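PDB 2OKU: acyl-CoA dehydrogenase family protein from Porphyromonas gingivalis, which probably oxidises acyl-CoA thioesters with FAD as cofactor, the crystallised piece being its helical C-terminal domain. Local coordinates for residues A16-E21 / H74-H79; A39-R44 / V97-G102. One frame throughout, in Å; residues are numbered along the deposited sequence.

Contact 1: residues A16-E21 / H74-H79; sequences ARIREE and HAVFGH
I18 and H79 make the tight half of this contact. The isoleucine lies across one face of the imidazole, the two side chains crossing at about a right angle. Its CG1 sits 4.1 Å from the centroid of the H79 ring, 25° off the normal, which meets the geometry of a CH-pi contact displaced toward the rim. The branch methyl comes closer: I18 CG2 is 3.4 Å from H79 CE1. Farther along, CD1 of I18 passes the ring and meets the preceding turn of the same helix, 4.1 Å from A75 CB and equally far from V76 CG2.

The ring is held from its own helix. H79 ND1 donates to A75 O over 2.8 Å with an N-H...O angle of 162°. That carbonyl also takes the backbone N-H of H79, and the two donors arrive from opposite faces of its plane. The CG of H79 stands beside its own backbone N, which brings ND1 within range of the preceding turn. NE2 is engaged by Q23, so both ring nitrogens are occupied and rotation of the ring is restricted.

The setting is the all-helical C-terminal domain, where short helix 13-22 packs on long helix 58-87. The local axes are 10.7 Å apart and inclined at 35°, a wide spacing bridged chiefly by I18. T42 of helix 32-53 touches both I18 and H79.

On the outward side of helix 13-22, exposed R17 and E21 make no contact with 74-79 and form a salt bridge within their own helix. R17 NE lies 2.9 Å from E21 OE1, meeting it from above the carboxylate plane, while NH2 approaches the same oxygen from the same face at 3.2 Å.

Contact 2: residues A39-R44 / V97-G102; sequences ARMTDR and VYLRYG
Apolar packing between M41 and L99 is the side-chain part of this contact. M41 is a selenomethionine, and its SE lies 3.7 Å from L99 CD1, the two side chains crossing obliquely. L99 leaves its helix neither directly toward nor away from M41; its CG stands anti to the backbone N (chi1 172°), and the end of the chain carries CD1 to the selenium. L99 also touches M34, A37 and L38 of helix 32-53, so it packs against more of that helix than M41 alone.

Side chain against backbone is the second kind. The M41 chain extends to SE and then bends at chi3 (70°), placing CE against the peptide carbonyl of G102, 3.5 Å from its C and 3.7 Å from its O. G102 has no side chain, and the selenomethionine methyl lies directly on its backbone.

Both segments are helical, on helices 32-53 and 92-115 of the helical C-terminal domain, and the nearest CA pair, M41 and G102, is 8.5 Å apart.

Polar links lie beside this apolar patch, with no hydrogen bond between the two segments themselves. The carbonyl O of M41 accepts from Q106 NE2, and R44 forms a salt bridge with E107, both partners lying farther along helix 92-115. Across the dimer interface, Y98 OH of this chain is hydrogen-bonded to H74 ND1 of the second subunit, and Y101 meets the Y101 ring of that subunit.

Overall arrangement
The centres of contacts 1 and 2 are 10 Å apart, and their four segments lie on four different helices: 13-22, 32-53, 58-87 and 92-115. Along the chain the segments alternate, 16-21, 39-44, 74-79 and 97-102, so each contact joins helices separated in sequence by one other helix. Buried residues of the two also touch directly: I18 CG2 lies 3.4 Å from T42 OG1, and H74 O lies 3.7 Å from M41 CE. The two contacts thus belong to one continuous helical core. Nearer the surface, R19 NH2 forms a separate 2.9 Å salt bridge with D43 OD1. Both contacts also reach the second subunit, placing this core next to the dimer interface.

Contact 1: residues A16-E21 / H74-H79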
loop_
_atom_site.group_PDB
_atom_site.type_symbol
_atom_site.label_atom_id
_atom_site.label_comp_id
_atom_site.label_asym_id
_atom_site.label_seq_id
_atom_site.Cartn_x
_atom_site.Cartn_y
_atom_site.Cartn_z
ATOM N N ALA A 16 -8.074 -1.025 -16.491
ATOM C CA ALA A 16 -9.517 -1.003 -16.791
ATOM C C ALA A 16 -10.336 -1.003 -15.494
ATOM O O ALA A 16 -11.282 -0.210 -15.361
ATOM C CB ALA A 16 -9.918 -2.182 -17.702
ATOM N N ARG A 17 -9.957 -1.835 -14.523
ATOM C CA ARG A 17 -10.682 -1.866 -13.247
ATOM C C ARG A 17 -10.574 -0.514 -12.498
ATOM O O ARG A 17 -11.577 0.008 -11.933
ATOM C CB ARG A 17 -10.228 -3.020 -12.342
ATOM C CG ARG A 17 -11.131 -3.103 -11.113
ATOM C CD ARG A 17 -10.977 -4.365 -10.328
ATOM N NE ARG A 17 -12.051 -4.428 -9.335
ATOM C CZ ARG A 17 -12.148 -5.350 -8.386
ATOM N NH1 ARG A 17 -11.248 -6.317 -8.284
ATOM N NH2 ARG A 17 -13.157 -5.292 -7.530
ATOM N N ILE A 18 -9.370 0.047 -12.504
ATOM C CA ILE A 18 -9.146 1.349 -11.926
ATOM C C ILE A 18 -10.092 2.376 -12.558
ATOM O O ILE A 18 -10.777 3.117 -11.851
ATOM C CB ILE A 18 -7.684 1.813 -12.128
ATOM C CG1 ILE A 18 -6.784 1.074 -11.103
ATOM C CG2 ILE A 18 -7.603 3.370 -12.010
ATOM C CD1 ILE A 18 -5.289 1.231 -11.344
ATOM N N ARG A 19 -10.138 2.413 -13.875
ATOM C CA ARG A 19 -10.908 3.443 -14.556
ATOM C C ARG A 19 -12.418 3.213 -14.477
ATOM O O ARG A 19 -13.190 4.163 -14.311
ATOM C CB ARG A 19 -10.459 3.563 -16.008
ATOM C CG ARG A 19 -9.103 4.171 -16.120
ATOM C CD ARG A 19 -8.536 4.004 -17.495
ATOM N NE ARG A 19 -7.257 4.660 -17.587
ATOM C CZ ARG A 19 -6.399 4.508 -18.588
ATOM N NH1 ARG A 19 -6.683 3.711 -19.608
ATOM N NH2 ARG A 19 -5.260 5.182 -18.561
ATOM N N GLU A 20 -12.824 1.951 -14.563
ATOM C CA GLU A 20 -14.239 1.584 -14.661
ATOM C C GLU A 20 -14.905 1.423 -13.297
ATOM O O GLU A 20 -16.109 1.652 -13.179
ATOM C CB GLU A 20 -14.406 0.315 -15.546
ATOM C CG GLU A 20 -13.989 0.553 -16.997
ATOM C CD GLU A 20 -13.764 -0.734 -17.855
ATOM O OE1 GLU A 20 -14.221 -1.837 -17.497
ATOM O OE2 GLU A 20 -13.109 -0.611 -18.922
ATOM N N GLU A 21 -14.146 1.065 -12.261
ATOM C CA GLU A 21 -14.681 0.881 -10.917
ATOM C C GLU A 21 -14.083 1.857 -9.900
ATOM O O GLU A 21 -14.804 2.673 -9.318
ATOM C CB GLU A 21 -14.466 -0.549 -10.408
ATOM C CG GLU A 21 -15.057 -0.773 -9.021
ATOM C CD GLU A 21 -14.884 -2.202 -8.483
ATOM O OE1 GLU A 21 -14.608 -3.112 -9.281
ATOM O OE2 GLU A 21 -15.065 -2.393 -7.255
ATOM N N HIS A 74 1.866 -0.102 -7.942
ATOM C CA HIS A 74 1.812 1.184 -7.226
ATOM C C HIS A 74 0.464 1.886 -7.428
ATOM O O HIS A 74 -0.140 2.402 -6.461
ATOM C CB HIS A 74 2.995 2.094 -7.598
ATOM C CG HIS A 74 4.304 1.547 -7.150
ATOM N ND1 HIS A 74 4.570 1.275 -5.828
ATOM C CD2 HIS A 74 5.401 1.176 -7.846
ATOM C CE1 HIS A 74 5.772 0.730 -5.734
ATOM N NE2 HIS A 74 6.313 0.694 -6.941
ATOM N N ALA A 75 -0.024 1.899 -8.669
ATOM C CA ALA A 75 -1.335 2.473 -8.960
ATOM C C ALA A 75 -2.495 1.712 -8.324
ATOM O O ALA A 75 -3.391 2.341 -7.770
ATOM C CB ALA A 75 -1.551 2.591 -10.492
ATOM N N VAL A 76 -2.496 0.379 -8.424
ATOM C CA VAL A 76 -3.545 -0.452 -7.822
ATOM C C VAL A 76 -3.567 -0.303 -6.318
ATOM O O VAL A 76 -4.619 0.027 -5.724
ATOM C CB VAL A 76 -3.383 -1.935 -8.199
ATOM C CG1 VAL A 76 -4.406 -2.837 -7.417
ATOM C CG2 VAL A 76 -3.506 -2.120 -9.749
ATOM N N PHE A 77 -2.399 -0.500 -5.707
ATOM C CA PHE A 77 -2.260 -0.437 -4.245
ATOM C C PHE A 77 -2.779 0.899 -3.745
ATOM O O PHE A 77 -3.506 0.956 -2.751
ATOM C CB PHE A 77 -0.801 -0.620 -3.844
ATOM C CG PHE A 77 -0.292 -2.057 -3.903
ATOM C CD1 PHE A 77 -1.026 -3.104 -4.460
ATOM C CD2 PHE A 77 0.983 -2.337 -3.413
ATOM C CE1 PHE A 77 -0.519 -4.401 -4.483
ATOM C CE2 PHE A 77 1.504 -3.623 -3.454
ATOM C CZ PHE A 77 0.761 -4.660 -3.992
ATOM N N GLY A 78 -2.415 1.976 -4.443
ATOM C CA GLY A 78 -2.799 3.334 -4.043
ATOM C C GLY A 78 -4.304 3.488 -3.993
ATOM O O GLY A 78 -4.883 4.106 -3.068
ATOM N N HIS A 79 -4.972 2.896 -4.987
ATOM C CA HIS A 79 -6.439 2.884 -4.987
ATOM C C HIS A 79 -7.008 2.100 -3.814
ATOM O O HIS A 79 -7.984 2.547 -3.232
ATOM C CB HIS A 79 -6.991 2.343 -6.303
ATOM C CG HIS A 79 -6.979 3.341 -7.422
ATOM N ND1 HIS A 79 -5.908 3.478 -8.272
ATOM C CD2 HIS A 79 -7.894 4.257 -7.815
ATOM C CE1 HIS A 79 -6.167 4.439 -9.147
ATOM N NE2 HIS A 79 -7.373 4.925 -8.897
#

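Contact 2: residues A39-R44 / V97-G102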
loop_
_atom_site.group_PDB
_atom_site.type_symbol
_atom_site.label_atom_id
_atom_site.label_comp_id
_atom_site.label_asym_id
_atom_site.label_seq_id
_atom_site.Cartn_x
_atom_site.Cartn_y
_atom_site.Cartn_z
ATOM N N ALA A 39 -5.192 8.696 -10.601
ATOM C CA ALA A 39 -5.516 8.660 -12.034
ATOM C C ALA A 39 -4.253 8.933 -12.868
ATOM O O ALA A 39 -3.981 8.218 -13.834
ATOM C CB ALA A 39 -6.632 9.666 -12.361
ATOM N N ARG A 40 -3.465 9.935 -12.462
ATOM C CA ARG A 40 -2.203 10.240 -13.138
ATOM C C ARG A 40 -1.218 9.063 -13.046
ATOM O O ARG A 40 -0.554 8.740 -14.037
ATOM C CB ARG A 40 -1.558 11.534 -12.608
ATOM C CG ARG A 40 -2.312 12.798 -13.059
ATOM C CD ARG A 40 -1.697 14.123 -12.533
ATOM N NE ARG A 40 -0.256 14.239 -12.779
ATOM C CZ ARG A 40 0.329 14.742 -13.881
ATOM N NH1 ARG A 40 -0.381 15.193 -14.926
ATOM N NH2 ARG A 40 1.663 14.780 -13.942
HETATM N N MSE A 41 -1.117 8.434 -11.873
HETATM C CA MSE A 41 -0.252 7.227 -11.722
HETATM C C MSE A 41 -0.704 6.073 -12.635
HETATM O O MSE A 41 0.127 5.315 -13.162
HETATM C CB MSE A 41 -0.226 6.737 -10.271
HETATM C CG MSE A 41 0.445 7.698 -9.329
HETATM SE SE MSE A 41 0.273 7.121 -7.486
HETATM C CE MSE A 41 1.464 5.574 -7.598
ATOM N N THR A 42 -2.016 5.938 -12.815
ATOM C CA THR A 42 -2.584 4.916 -13.702
ATOM C C THR A 42 -2.198 5.204 -15.170
ATOM O O THR A 42 -1.689 4.324 -15.868
ATOM C CB THR A 42 -4.110 4.812 -13.528
ATOM O OG1 THR A 42 -4.421 4.651 -12.142
ATOM C CG2 THR A 42 -4.703 3.654 -14.332
ATOM N N ASP A 43 -2.406 6.433 -15.618
ATOM C CA ASP A 43 -1.997 6.828 -16.962
ATOM C C ASP A 43 -0.481 6.620 -17.156
ATOM O O ASP A 43 -0.065 6.202 -18.217
ATOM C CB ASP A 43 -2.319 8.293 -17.256
ATOM C CG ASP A 43 -3.819 8.620 -17.221
ATOM O OD1 ASP A 43 -4.668 7.712 -17.261
ATOM O OD2 ASP A 43 -4.133 9.832 -17.134
ATOM N N ARG A 44 0.323 6.945 -16.138
ATOM C CA ARG A 44 1.793 6.771 -16.197
ATOM C C ARG A 44 2.179 5.301 -16.373
ATOM O O ARG A 44 3.044 4.967 -17.196
ATOM C CB ARG A 44 2.456 7.315 -14.930
ATOM C CG ARG A 44 3.905 7.696 -15.060
ATOM C CD ARG A 44 3.983 9.216 -14.955
ATOM N NE ARG A 44 5.273 9.800 -15.299
ATOM C CZ ARG A 44 6.302 9.933 -14.483
ATOM N NH1 ARG A 44 6.253 9.464 -13.237
ATOM N NH2 ARG A 44 7.407 10.530 -14.941
ATOM N N VAL A 97 0.639 9.621 2.668
ATOM C CA VAL A 97 2.071 9.322 2.709
ATOM C C VAL A 97 2.432 8.089 1.849
ATOM O O VAL A 97 3.449 8.106 1.128
ATOM C CB VAL A 97 2.569 9.199 4.162
ATOM C CG1 VAL A 97 4.056 8.769 4.196
ATOM C CG2 VAL A 97 2.378 10.553 4.874
ATOM N N TYR A 98 1.614 7.028 1.902
ATOM C CA TYR A 98 1.800 5.884 1.016
ATOM C C TYR A 98 1.715 6.316 -0.460
ATOM O O TYR A 98 2.447 5.801 -1.272
ATOM C CB TYR A 98 0.804 4.747 1.290
ATOM C CG TYR A 98 1.234 3.764 2.392
ATOM C CD1 TYR A 98 1.275 4.152 3.743
ATOM C CD2 TYR A 98 1.634 2.474 2.074
ATOM C CE1 TYR A 98 1.666 3.268 4.726
ATOM C CE2 TYR A 98 2.030 1.591 3.047
ATOM C CZ TYR A 98 2.032 1.981 4.372
ATOM O OH TYR A 98 2.457 1.078 5.318
ATOM N N LEU A 99 0.826 7.260 -0.788
ATOM C CA LEU A 99 0.761 7.826 -2.158
ATOM C C LEU A 99 2.120 8.381 -2.616
ATOM O O LEU A 99 2.529 8.158 -3.742
ATOM C CB LEU A 99 -0.301 8.926 -2.235
ATOM C CG LEU A 99 -0.376 9.765 -3.536
ATOM C CD1 LEU A 99 -1.051 8.940 -4.609
ATOM C CD2 LEU A 99 -1.150 11.076 -3.326
ATOM N N ARG A 100 2.811 9.078 -1.712
ATOM C CA ARG A 100 4.113 9.685 -2.011
ATOM C C ARG A 100 5.132 8.612 -2.314
ATOM O O ARG A 100 5.911 8.741 -3.239
ATOM C CB ARG A 100 4.608 10.530 -0.830
ATOM C CG ARG A 100 3.649 11.636 -0.405
ATOM C CD ARG A 100 3.137 12.393 -1.612
ATOM N NE ARG A 100 2.006 13.256 -1.312
ATOM C CZ ARG A 100 1.320 13.905 -2.242
ATOM N NH1 ARG A 100 1.641 13.781 -3.524
ATOM N NH2 ARG A 100 0.301 14.666 -1.889
ATOM N N TYR A 101 5.100 7.558 -1.512
ATOM C CA TYR A 101 5.946 6.391 -1.715
ATOM C C TYR A 101 5.711 5.790 -3.097
ATOM O O TYR A 101 6.653 5.582 -3.847
ATOM C CB TYR A 101 5.669 5.362 -0.644
ATOM C CG TYR A 101 6.461 4.084 -0.775
ATOM C CD1 TYR A 101 7.781 4.011 -0.370
ATOM C CD2 TYR A 101 5.891 2.959 -1.330
ATOM C CE1 TYR A 101 8.515 2.813 -0.505
ATOM C CE2 TYR A 101 6.600 1.790 -1.484
ATOM C CZ TYR A 101 7.902 1.708 -1.060
ATOM O OH TYR A 101 8.576 0.495 -1.216
ATOM N N GLY A 102 4.442 5.553 -3.431
ATOM C CA GLY A 102 4.090 5.007 -4.725
ATOM C C GLY A 102 4.528 5.921 -5.848
ATOM O O GLY A 102 5.042 5.470 -6.857
#